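Local atomic coordinates of ribosomal RNA small subunit methyltransferase E (Legionella pneumophila, PDB entry 5O95), a protein that probably methylates the N3 position of a specific uridine of 16S ribosomal RNA, using S-adenosyl-L-methionine as methyl donor. Residues Q29-G32 with R36-Q39; L85-S90 with E96-K101. All coordinates share one frame; numbering follows the deposited sequence.

In the fold
The two contacts follow one another along the chain without touching: their centres are 30 Å apart and their nearest atoms about 11 Å. Contact 1 lies in the PUA domain, partly buried, where helix 25-34 gives way to the loop before strand 42-46. Contact 2 sits within the SPOUT methyltransferase domain, fully buried, joining strand 82-88 to helix 94-104. Their chemistry differs accordingly. In contact 1 a backbone hydrogen bond closes the end of the helix, with a CA-H...O contact and one apolar pair beside it. Contact 2 has no hydrogen bond across it and relies on a valine packed against a leucine and a glutamine.

Contact 1. Residues Q29-G32 with R36-Q39; sequences QHVG and RMEQ
V31 O, on the last full turn of helix 25-34, accepts a nearly straight hydrogen bond from M37 N (3.0 Å, N-H...O angle 166°), and the chain can close this loop because R36 adopts a left-handed backbone conformation with phi 58°. A second backbone contact lies next to it, with R36 CA 3.3 Å from G32 O in a CA-H...O geometry. G32 O also accepts a hydrogen bond from a water at 3.0 Å; the same water lies close to M37 O, at a distance too short for a bond there to be certain. The left-handed residue and the amide that follows it recall a Schellman ending, but the hydrogen bond here runs from residue i+6 to i, one residue wider than the i+5 to i bond of a Schellman motif. Beyond it the chain leads towards strand 42-46 of the PUA-domain sheet.

The backbone puts M37 CB 3.5 Å from V31 O, and a chi1 of -60°, which sets M37 CG beside its own backbone N, keeps that CG near the same oxygen, at 3.6 Å. Farther out, the chain crosses V31 at a slant, and M37 SD rests 3.9 Å from V31 CG1. I57 of strand 51-61 packs on both side chains, while I9 and L23 add further apolar contacts to V31.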
loop_
_atom_site.group_PDB
_atom_site.type_symbol
_atom_site.label_atom_id
_atom_site.label_comp_id
_atom_site.label_asym_id
_atom_site.label_seq_id
_atom_site.Cartn_x
_atom_site.Cartn_y
_atom_site.Cartn_z
ATOM N N GLN B 29 -20.362 21.665 -2.158
ATOM C CA GLN B 29 -19.669 21.771 -0.879
ATOM C C GLN B 29 -18.183 21.474 -1.038
ATOM O O GLN B 29 -17.330 22.217 -0.537
ATOM C CB GLN B 29 -20.310 20.797 0.119
ATOM C CG GLN B 29 -19.469 20.504 1.368
ATOM C CD GLN B 29 -19.397 21.686 2.311
ATOM O OE1 GLN B 29 -20.173 22.636 2.194
ATOM N NE2 GLN B 29 -18.462 21.634 3.254
ATOM N N HIS B 30 -17.859 20.380 -1.728
ATOM C CA HIS B 30 -16.467 20.010 -1.959
ATOM C C HIS B 30 -15.718 21.110 -2.704
ATOM O O HIS B 30 -14.600 21.478 -2.329
ATOM C CB HIS B 30 -16.414 18.698 -2.737
ATOM C CG HIS B 30 -15.031 18.183 -2.974
ATOM N ND1 HIS B 30 -13.975 18.479 -2.142
ATOM C CD2 HIS B 30 -14.537 17.364 -3.932
ATOM C CE1 HIS B 30 -12.885 17.879 -2.588
ATOM N NE2 HIS B 30 -13.200 17.195 -3.672
ATOM N N VAL B 31 -16.322 21.655 -3.768
ATOM C CA VAL B 31 -15.596 22.597 -4.625
ATOM C C VAL B 31 -15.575 24.002 -4.030
ATOM O O VAL B 31 -14.537 24.677 -4.026
ATOM C CB VAL B 31 -16.182 22.593 -6.046
ATOM C CG1 VAL B 31 -15.671 23.799 -6.828
ATOM C CG2 VAL B 31 -15.854 21.309 -6.761
ATOM N N GLY B 32 -16.715 24.480 -3.544
ATOM C CA GLY B 32 -16.812 25.842 -3.069
ATOM C C GLY B 32 -16.308 26.022 -1.650
ATOM O O GLY B 32 -15.703 27.051 -1.338
ATOM N N ARG B 36 -12.409 25.659 -1.644
ATOM C CA ARG B 36 -12.438 27.125 -1.694
ATOM C C ARG B 36 -12.172 27.681 -3.094
ATOM O O ARG B 36 -11.549 28.734 -3.252
ATOM C CB ARG B 36 -11.476 27.750 -0.686
ATOM C CG ARG B 36 -11.752 27.363 0.718
ATOM C CD ARG B 36 -10.865 28.172 1.613
ATOM N NE ARG B 36 -11.138 27.924 3.014
ATOM C CZ ARG B 36 -10.274 28.218 3.971
ATOM N NH1 ARG B 36 -9.110 28.749 3.635
ATOM N NH2 ARG B 36 -10.566 27.975 5.240
ATOM N N MET B 37 -12.654 26.989 -4.118
ATOM C CA MET B 37 -12.386 27.433 -5.478
ATOM C C MET B 37 -13.263 28.626 -5.840
ATOM O O MET B 37 -14.346 28.825 -5.278
ATOM C CB MET B 37 -12.598 26.295 -6.470
ATOM C CG MET B 37 -11.683 25.131 -6.189
ATOM S SD MET B 37 -11.791 23.821 -7.389
ATOM C CE MET B 37 -11.141 24.656 -8.839
ATOM N N GLU B 38 -12.780 29.426 -6.786
ATOM C CA GLU B 38 -13.381 30.715 -7.087
ATOM C C GLU B 38 -13.801 30.786 -8.549
ATOM O O GLU B 38 -13.342 30.011 -9.391
ATOM C CB GLU B 38 -12.403 31.854 -6.777
ATOM C CG GLU B 38 -11.705 31.701 -5.435
ATOM C CD GLU B 38 -10.688 32.791 -5.178
ATOM O OE1 GLU B 38 -10.822 33.883 -5.771
ATOM O OE2 GLU B 38 -9.751 32.549 -4.388
ATOM N N GLN B 39 -14.685 31.737 -8.838
ATOM C CA GLN B 39 -15.115 31.992 -10.207
ATOM C C GLN B 39 -13.906 32.109 -11.130
ATOM O O GLN B 39 -12.911 32.752 -10.791
ATOM C CB GLN B 39 -15.928 33.287 -10.238
ATOM C CG GLN B 39 -16.293 33.773 -11.625
ATOM C CD GLN B 39 -17.308 34.897 -11.584
ATOM O OE1 GLN B 39 -17.911 35.165 -10.540
ATOM N NE2 GLN B 39 -17.504 35.563 -12.717
HETATM O O HOH W 1 -15.421 29.401 -3.143
#

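Contact 2. Residues L85-S90 with E96-K101; sequences LAQAIS and EMVMQK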
loop_
_atom_site.group_PDB
_atom_site.type_symbol
_atom_site.label_atom_id
_atom_site.label_comp_id
_atom_site.label_asym_id
_atom_site.label_seq_id
_atom_site.Cartn_x
_atom_site.Cartn_y
_atom_site.Cartn_z
ATOM N N LEU B 85 -12.131 -7.965 -6.132
ATOM C CA LEU B 85 -11.515 -8.168 -4.830
ATOM C C LEU B 85 -12.602 -8.430 -3.805
ATOM O O LEU B 85 -13.542 -7.641 -3.688
ATOM C CB LEU B 85 -10.781 -6.892 -4.414
ATOM C CG LEU B 85 -10.274 -6.950 -2.968
ATOM C CD1 LEU B 85 -9.260 -8.096 -2.730
ATOM C CD2 LEU B 85 -9.685 -5.587 -2.575
ATOM N N ALA B 86 -12.456 -9.523 -3.052
ATOM C CA ALA B 86 -13.341 -9.830 -1.930
ATOM C C ALA B 86 -12.468 -9.682 -0.695
ATOM O O ALA B 86 -11.556 -10.485 -0.484
ATOM C CB ALA B 86 -13.909 -11.245 -2.049
ATOM N N GLN B 87 -12.683 -8.608 0.067
ATOM C CA GLN B 87 -11.793 -8.227 1.161
ATOM C C GLN B 87 -12.524 -8.482 2.464
ATOM O O GLN B 87 -13.585 -7.895 2.700
ATOM C CB GLN B 87 -11.433 -6.739 1.062
ATOM C CG GLN B 87 -10.483 -6.246 2.153
ATOM C CD GLN B 87 -9.057 -6.769 1.979
ATOM O OE1 GLN B 87 -8.672 -7.173 0.893
ATOM N NE2 GLN B 87 -8.272 -6.769 3.062
ATOM N N ALA B 88 -11.954 -9.337 3.313
ATOM C CA ALA B 88 -12.599 -9.631 4.585
ATOM C C ALA B 88 -12.674 -8.371 5.438
ATOM O O ALA B 88 -11.744 -7.559 5.460
ATOM C CB ALA B 88 -11.821 -10.719 5.313
ATOM N N ILE B 89 -13.798 -8.203 6.139
ATOM C CA ILE B 89 -13.957 -7.037 6.996
ATOM C C ILE B 89 -12.990 -7.127 8.172
ATOM O O ILE B 89 -12.531 -8.208 8.551
ATOM C CB ILE B 89 -15.420 -6.829 7.432
ATOM C CG1 ILE B 89 -15.938 -8.042 8.210
ATOM C CG2 ILE B 89 -16.288 -6.554 6.208
ATOM C CD1 ILE B 89 -17.341 -7.828 8.818
ATOM N N SER B 90 -12.634 -5.970 8.721
ATOM C CA SER B 90 -11.537 -5.906 9.668
ATOM C C SER B 90 -11.808 -4.797 10.670
ATOM O O SER B 90 -12.644 -3.921 10.450
ATOM C CB SER B 90 -10.190 -5.681 8.963
ATOM O OG SER B 90 -10.247 -4.494 8.198
ATOM N N GLU B 96 -11.101 1.221 4.940
ATOM C CA GLU B 96 -11.115 2.515 4.255
ATOM C C GLU B 96 -9.861 2.681 3.411
ATOM O O GLU B 96 -9.913 3.200 2.292
ATOM C CB GLU B 96 -11.241 3.632 5.290
ATOM C CG GLU B 96 -12.659 3.793 5.906
ATOM C CD GLU B 96 -13.136 2.665 6.828
ATOM O OE1 GLU B 96 -12.328 1.843 7.313
ATOM O OE2 GLU B 96 -14.358 2.620 7.098
ATOM N N MET B 97 -8.730 2.200 3.907
ATOM C CA MET B 97 -7.496 2.240 3.133
ATOM C C MET B 97 -7.596 1.342 1.909
ATOM O O MET B 97 -7.209 1.746 0.799
ATOM C CB MET B 97 -6.345 1.806 4.051
ATOM C CG MET B 97 -4.999 2.326 3.645
ATOM S SD MET B 97 -3.863 0.955 3.546
ATOM C CE MET B 97 -4.576 0.102 2.162
ATOM N N VAL B 98 -8.150 0.139 2.077
ATOM C CA VAL B 98 -8.291 -0.793 0.961
ATOM C C VAL B 98 -9.200 -0.219 -0.112
ATOM O O VAL B 98 -8.931 -0.375 -1.302
ATOM C CB VAL B 98 -8.801 -2.159 1.446
ATOM C CG1 VAL B 98 -9.135 -3.051 0.280
ATOM C CG2 VAL B 98 -7.745 -2.830 2.331
ATOM N N MET B 99 -10.326 0.386 0.292
ATOM C CA MET B 99 -11.210 1.027 -0.672
ATOM C C MET B 99 -10.456 2.054 -1.501
ATOM O O MET B 99 -10.594 2.099 -2.733
ATOM C CB MET B 99 -12.378 1.698 0.056
ATOM C CG MET B 99 -13.341 0.722 0.728
ATOM S SD MET B 99 -14.300 -0.223 -0.468
ATOM C CE MET B 99 -14.921 -1.539 0.601
ATOM N N GLN B 100 -9.691 2.931 -0.848
ATOM C CA GLN B 100 -9.002 3.992 -1.589
ATOM C C GLN B 100 -7.934 3.420 -2.515
ATOM O O GLN B 100 -7.883 3.744 -3.714
ATOM C CB GLN B 100 -8.395 4.997 -0.609
ATOM C CG GLN B 100 -7.548 6.056 -1.286
ATOM C CD GLN B 100 -6.915 7.013 -0.306
ATOM O OE1 GLN B 100 -5.799 6.787 0.161
ATOM N NE2 GLN B 100 -7.622 8.095 0.009
ATOM N N LYS B 101 -7.070 2.567 -1.985
ATOM C CA LYS B 101 -5.938 2.107 -2.767
ATOM C C LYS B 101 -6.331 1.082 -3.825
ATOM O O LYS B 101 -5.650 0.999 -4.858
ATOM C CB LYS B 101 -4.860 1.588 -1.812
ATOM C CG LYS B 101 -4.322 2.756 -0.930
ATOM C CD LYS B 101 -2.996 2.518 -0.287
ATOM C CE LYS B 101 -2.607 3.775 0.493
ATOM N NZ LYS B 101 -2.903 5.024 -0.280
#
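Both Q87 and V98 begin with a branch extended away from the backbone N, Q87 CG at chi1 -179° and V98 CG1 at chi1 172°, and the two side chains meet head-on between strand 82-88 and helix 94-104. A bend at chi2 of Q87 (72°) then turns its amide across the end of the valine. Both V98 methyls come to lie over the same face of this flat group: V98 CG1 is 4.1 Å from Q87 CD, and V98 CG2 is 4.0 Å from Q87 NE2. The aliphatic part of the glutamine takes part as well, with Q87 CG 3.9 Å from V98 CG1. L85, two residues earlier and also directed at the helix, crosses the valine at an angle and brings its CD2 within 3.9 Å of V98 CG1, which thus touches both strand residues.

The strand and helix open the beta-alpha-beta unit that continues into strand 109-114, and strand 82-88 lies in the interior of the six-stranded parallel sheet of the SPOUT domain. E96 pairs with K130 and W134 of helix 124-145, and on a different side of its own helix K101 makes a salt bridge with E228 of the second subunit, so the element resting on the strand also belongs to the dimer interface. Q87 packs on A231 of helix 227-242, and its side chain is about 4 Å from that of T227, a residue of the S-adenosyl-L-methionine site, where no cofactor is bound in this chain.

V98 has no polar group to offer, so its contact with the amide face is van der Waals in kind, and what joins the two segments is the fit of valine, leucine and amide surfaces, with no hydrogen bond between them.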